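Local coordinates for protein HAD superfamily hydrolase (Brucella suis biovar 1, PDB 6NQ4) that probably acts as a phosphatase of the haloacid dehalogenase superfamily and binds a sodium ion at its metal site, at residues V102-G105 against D106-D110; D251-G254 against A255-G259. One frame throughout, in Å; residues are numbered along the deposited sequence.

Contact 1 of 2, residues V102-G105 against D106-D110; sequences VTSG and DVTRD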
ATOM      1  N   VAL A 102       5.233  -6.860   3.118  1.00 13.84           N
ATOM      2  CA  VAL A 102       5.984  -5.932   2.279  1.00 14.34           C
ATOM      3  C   VAL A 102       5.152  -4.674   2.123  1.00 12.68           C
ATOM      4  O   VAL A 102       3.991  -4.747   1.715  1.00 15.34           O
ATOM      5  CB  VAL A 102       6.303  -6.552   0.906  1.00 15.85           C
ATOM      6  CG1 VAL A 102       6.918  -5.508  -0.014  1.00 19.01           C
ATOM      7  CG2 VAL A 102       7.243  -7.756   1.069  1.00 17.71           C
ATOM      8  N   THR A 103       5.732  -3.527   2.446  1.00 13.23           N
ATOM      9  CA  THR A 103       4.992  -2.273   2.423  1.00 12.90           C
ATOM     10  C   THR A 103       5.551  -1.321   1.377  1.00 14.00           C
ATOM     11  O   THR A 103       6.716  -1.401   0.969  1.00 14.18           O
ATOM     12  CB  THR A 103       4.978  -1.566   3.787  1.00 13.51           C
ATOM     13  OG1 THR A 103       6.261  -0.942   4.007  1.00 13.67           O
ATOM     14  CG2 THR A 103       4.666  -2.517   4.918  1.00 14.40           C
ATOM     15  N   SER A 104       4.710  -0.357   0.989  1.00 13.74           N
ATOM     16  CA  SER A 104       5.191   0.729   0.143  1.00 13.03           C
ATOM     17  C   SER A 104       6.321   1.492   0.829  1.00 14.46           C
ATOM     18  O   SER A 104       7.312   1.848   0.187  1.00 15.71           O
ATOM     19  CB  SER A 104       4.011   1.647  -0.214  1.00 13.79           C
ATOM     20  OG  SER A 104       4.440   2.747  -0.995  1.00 17.38           O
ATOM     21  N   GLY A 105       6.213   1.705   2.150  1.00 14.61           N
ATOM     22  CA  GLY A 105       7.311   2.321   2.890  1.00 15.65           C
ATOM     23  C   GLY A 105       8.624   1.582   2.696  1.00 14.07           C
ATOM     24  O   GLY A 105       9.682   2.208   2.499  1.00 16.18           O
ATOM     25  N   ASP A 106       8.585   0.240   2.754  1.00 14.29           N
ATOM     26  CA  ASP A 106       9.807  -0.550   2.578  1.00 14.97           C
ATOM     27  C   ASP A 106      10.496  -0.212   1.256  1.00 14.99           C
ATOM     28  O   ASP A 106      11.710   0.028   1.212  1.00 17.23           O
ATOM     29  CB  ASP A 106       9.463  -2.039   2.550  1.00 15.28           C
ATOM     30  CG  ASP A 106       9.036  -2.613   3.900  1.00 16.63           C
ATOM     31  OD1 ASP A 106       9.450  -2.112   4.959  1.00 17.88           O
ATOM     32  OD2 ASP A 106       8.302  -3.635   3.881  1.00 17.74           O
ATOM     33  N   VAL A 107       9.754  -0.243   0.149  1.00 15.10           N
ATOM     34  CA  VAL A 107      10.384  -0.006  -1.146  1.00 15.96           C
ATOM     35  C   VAL A 107      10.628   1.474  -1.412  1.00 15.41           C
ATOM     36  O   VAL A 107      11.530   1.815  -2.186  1.00 17.28           O
ATOM     37  CB  VAL A 107       9.625  -0.688  -2.302  1.00 15.87           C
ATOM     38  CG1 VAL A 107       9.786  -2.187  -2.225  1.00 19.20           C
ATOM     39  CG2 VAL A 107       8.156  -0.282  -2.342  1.00 17.79           C
ATOM     40  N   THR A 108       9.864   2.364  -0.779  1.00 15.27           N
ATOM     41  CA  THR A 108      10.119   3.794  -0.926  1.00 15.05           C
ATOM     42  C   THR A 108      11.476   4.175  -0.348  1.00 15.17           C
ATOM     43  O   THR A 108      12.095   5.141  -0.810  1.00 16.31           O
ATOM     44  CB  THR A 108       8.974   4.588  -0.281  1.00 16.32           C
ATOM     45  OG1 THR A 108       7.743   4.273  -0.944  1.00 17.72           O
ATOM     46  CG2 THR A 108       9.181   6.083  -0.410  1.00 18.59           C
ATOM     47  N   ARG A 109      11.964   3.417   0.641  1.00 16.59           N
ATOM     48  CA  ARG A 109      13.281   3.699   1.208  1.00 16.46           C
ATOM     49  C   ARG A 109      14.366   3.693   0.141  1.00 18.57           C
ATOM     50  O   ARG A 109      15.318   4.472   0.228  1.00 19.79           O
ATOM     51  CB  ARG A 109      13.600   2.706   2.320  1.00 17.44           C
ATOM     52  CG  ARG A 109      12.832   2.997   3.585  1.00 18.21           C
ATOM     53  CD  ARG A 109      12.915   1.848   4.574  1.00 21.21           C
ATOM     54  NE  ARG A 109      14.270   1.454   4.931  1.00 24.88           N
ATOM     55  CZ  ARG A 109      14.966   1.984   5.937  1.00 25.54           C
ATOM     56  NH1 ARG A 109      14.443   2.962   6.661  1.00 24.70           N
ATOM     57  NH2 ARG A 109      16.196   1.546   6.221  1.00 26.21           N
ATOM     58  N   ASP A 110      14.222   2.863  -0.891  1.00 19.68           N
ATOM     59  CA  ASP A 110      15.204   2.875  -1.971  1.00 21.36           C
ATOM     60  C   ASP A 110      15.179   4.200  -2.744  1.00 21.86           C
ATOM     61  O   ASP A 110      16.233   4.731  -3.116  1.00 23.60           O
ATOM     62  CB  ASP A 110      14.999   1.657  -2.878  1.00 25.23           C
ATOM     63  CG  ASP A 110      15.127   0.338  -2.121  1.00 32.69           C
ATOM     64  OD1 ASP A 110      15.994   0.241  -1.227  1.00 35.38           O
ATOM     65  OD2 ASP A 110      14.351  -0.600  -2.407  1.00 36.31           O
TER
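Thr103 and Asp106 lock the first turn of helix 104-114 with a reciprocal pair of bonds, a capping box at the end of strand 100-103. Asp106 N donates to Thr103 OG1 over 2.9 Å (N-H...O 155°), and Thr103 N returns a bond of 2.9 Å to Asp106 OD2, meeting that oxygen from above the carboxylate plane. The two side chains cross at about a right angle. Thr103 has OG1 between its backbone N and carbonyl carbon (chi1 76°), which turns the hydroxyl toward the incoming N-H and lays CG2 3.9 Å from Asp106 OD2. The second carboxylate oxygen, OD1, is held by His81 N, while Thr103 OG1 also bonds to Arg79 O.

Packing is close one turn on as well. Ser104 O accepts from both Thr108 N (2.8 Å) and Thr108 OG1 (2.7 Å); the amide comes nearly along the C=O axis, the hydroxyl from above the carbonyl plane. The side chains of Val102 and Val107 both touch Ile220 and Ala223 of helix 218-232. The solvent side is looser: partly exposed Arg109 merely lays CG 3.4 Å from Gly105 O before its bent chain carries the guanidinium to Asp132 O.

With OD2 bonded to Thr103 N and OD1 to His81 N, one donor on each oxygen, the rotation of the Asp106 carboxylate is fixed, and its negative charge at the helix N terminus would be expected to suit the helix dipole.

Contact 2 of 2, residues D251-G254 against A255-G259; sequences DVKG and AADFG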
ATOM      1  N   ASP A 251      -4.470  -2.592  -6.284  1.00 19.14           N
ATOM      2  CA  ASP A 251      -4.305  -4.047  -6.254  1.00 19.92           C
ATOM      3  C   ASP A 251      -4.588  -4.693  -7.602  1.00 20.59           C
ATOM      4  O   ASP A 251      -3.848  -5.585  -8.039  1.00 21.20           O
ATOM      5  CB  ASP A 251      -5.254  -4.648  -5.222  1.00 19.32           C
ATOM      6  CG  ASP A 251      -5.071  -4.045  -3.862  1.00 21.00           C
ATOM      7  OD1 ASP A 251      -3.994  -4.268  -3.282  1.00 22.63           O
ATOM      8  OD2 ASP A 251      -5.979  -3.334  -3.387  1.00 21.24           O
ATOM      9  N   VAL A 252      -5.687  -4.311  -8.256  1.00 21.63           N
ATOM     10  CA  VAL A 252      -6.046  -4.977  -9.510  1.00 21.21           C
ATOM     11  C   VAL A 252      -5.085  -4.577 -10.620  1.00 22.78           C
ATOM     12  O   VAL A 252      -4.496  -5.428 -11.301  1.00 23.96           O
ATOM     13  CB  VAL A 252      -7.517  -4.714  -9.890  1.00 23.02           C
ATOM     14  CG1 VAL A 252      -7.841  -5.362 -11.235  1.00 23.84           C
ATOM     15  CG2 VAL A 252      -8.459  -5.218  -8.789  1.00 25.42           C
ATOM     16  N   LYS A 253      -4.922  -3.272 -10.823  1.00 22.24           N
ATOM     17  CA  LYS A 253      -3.987  -2.798 -11.831  1.00 21.59           C
ATOM     18  C   LYS A 253      -2.570  -3.283 -11.541  1.00 21.34           C
ATOM     19  O   LYS A 253      -1.845  -3.685 -12.460  1.00 21.45           O
ATOM     20  CB  LYS A 253      -4.028  -1.273 -11.900  1.00 23.13           C
ATOM     21  CG  LYS A 253      -3.057  -0.698 -12.911  1.00 24.53           C
ATOM     22  CD  LYS A 253      -3.162   0.815 -12.998  1.00 28.39           C
ATOM     23  CE  LYS A 253      -2.000   1.396 -13.783  1.00 30.10           C
ATOM     24  NZ  LYS A 253      -1.831   0.718 -15.098  1.00 32.05           N
ATOM     25  N   GLY A 254      -2.155  -3.253 -10.267  1.00 20.39           N
ATOM     26  CA  GLY A 254      -0.792  -3.651  -9.946  1.00 20.65           C
ATOM     27  C   GLY A 254      -0.524  -5.110 -10.259  1.00 21.48           C
ATOM     28  O   GLY A 254       0.484  -5.453 -10.881  1.00 20.85           O
ATOM     29  N   ALA A 255      -1.427  -5.990  -9.831  1.00 22.20           N
ATOM     30  CA  ALA A 255      -1.243  -7.408 -10.110  1.00 23.94           C
ATOM     31  C   ALA A 255      -1.278  -7.683 -11.610  1.00 25.15           C
ATOM     32  O   ALA A 255      -0.422  -8.405 -12.139  1.00 24.48           O
ATOM     33  CB  ALA A 255      -2.309  -8.219  -9.381  1.00 24.92           C
ATOM     34  N   ALA A 256      -2.253  -7.098 -12.314  1.00 25.68           N
ATOM     35  CA  ALA A 256      -2.371  -7.305 -13.755  1.00 25.85           C
ATOM     36  C   ALA A 256      -1.118  -6.833 -14.489  1.00 25.94           C
ATOM     37  O   ALA A 256      -0.600  -7.540 -15.363  1.00 26.53           O
ATOM     38  CB  ALA A 256      -3.614  -6.584 -14.273  1.00 26.88           C
ATOM     39  N   ASP A 257      -0.613  -5.644 -14.143  1.00 24.38           N
ATOM     40  CA  ASP A 257       0.576  -5.120 -14.818  1.00 23.08           C
ATOM     41  C   ASP A 257       1.816  -5.961 -14.525  1.00 23.25           C
ATOM     42  O   ASP A 257       2.736  -6.005 -15.348  1.00 23.91           O
ATOM     43  CB  ASP A 257       0.827  -3.670 -14.402  1.00 23.89           C
ATOM     44  CG  ASP A 257      -0.181  -2.696 -14.992  1.00 27.14           C
ATOM     45  OD1 ASP A 257      -0.962  -3.080 -15.894  1.00 30.69           O
ATOM     46  OD2 ASP A 257      -0.171  -1.526 -14.557  1.00 26.82           O
ATOM     47  N   PHE A 258       1.867  -6.623 -13.369  1.00 22.16           N
ATOM     48  CA  PHE A 258       2.978  -7.510 -13.037  1.00 20.85           C
ATOM     49  C   PHE A 258       2.789  -8.903 -13.609  1.00 22.17           C
ATOM     50  O   PHE A 258       3.710  -9.721 -13.520  1.00 25.18           O
ATOM     51  CB  PHE A 258       3.110  -7.589 -11.509  1.00 22.01           C
ATOM     52  CG  PHE A 258       4.429  -8.137 -11.021  1.00 22.73           C
ATOM     53  CD1 PHE A 258       5.629  -7.539 -11.375  1.00 24.33           C
ATOM     54  CD2 PHE A 258       4.457  -9.229 -10.169  1.00 22.24           C
ATOM     55  CE1 PHE A 258       6.831  -8.035 -10.900  1.00 25.37           C
ATOM     56  CE2 PHE A 258       5.656  -9.722  -9.677  1.00 22.92           C
ATOM     57  CZ  PHE A 258       6.842  -9.127 -10.042  1.00 24.69           C
ATOM     58  N   GLY A 259       1.634  -9.189 -14.199  1.00 22.24           N
ATOM     59  CA  GLY A 259       1.391 -10.487 -14.792  1.00 23.57           C
ATOM     60  C   GLY A 259       0.766 -11.518 -13.879  1.00 24.81           C
ATOM     61  O   GLY A 259       0.901 -12.716 -14.151  1.00 27.77           O
TER
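Lys253 and Asp257, one helical turn apart, cross obliquely and close an exposed salt bridge, Lys253 NZ to Asp257 OD2 at 2.8 Å. The ammonium reaches the syn lone pair of OD2. Lys253 leaves the helix extended, with CG anti to its backbone N (chi1 179°), and bends only at its last torsion (chi4 51°), which swings NZ back to the acid. Its alkyl chain arches round OD2, with CG 3.4 Å from Asp257 OD2. Asp257 leans toward the preceding turn, where its CB is 3.3 Å from Lys253 O.

Beneath the pair, Asp257 N bonds to Lys253 O (2.9 Å, N-H...O 162°) and Phe258 N to Gly254 O (3.1 Å). Gly259, with positive phi, ends the helix in a Schellman motif. Phe258 turns its ring away from segment 251-254, and Lys238 makes a cation-pi contact with it.

At the other end Asp251 forms a salt bridge with Lys215, near the bound sodium. Helix 248-258 is the crossover of the beta-alpha-beta unit formed with strands 241-245 and 261-265: Val252 and Ala255 pack on Val262, while the Phe258 ring packs against Arg218, Glu222 and Leu225 of helix 218-232.

From the N terminus, the chain first meets contact 1, where strand 100-103 passes directly into helix 104-114; contact 2 follows much later, within helix 248-258. Each is local, spanning adjoining segments with no intervening residues, so neither closes a long loop, and the two lie in series without nesting or crossing. Their centres are about 18 Å apart and their nearest atoms about 9 Å, with no touch. The six-stranded parallel sheet relates them: strand 100-103 is at one edge, while helix 248-258 connects strands 241-245 and 261-265 further across. Helix 218-232 borders both contacts.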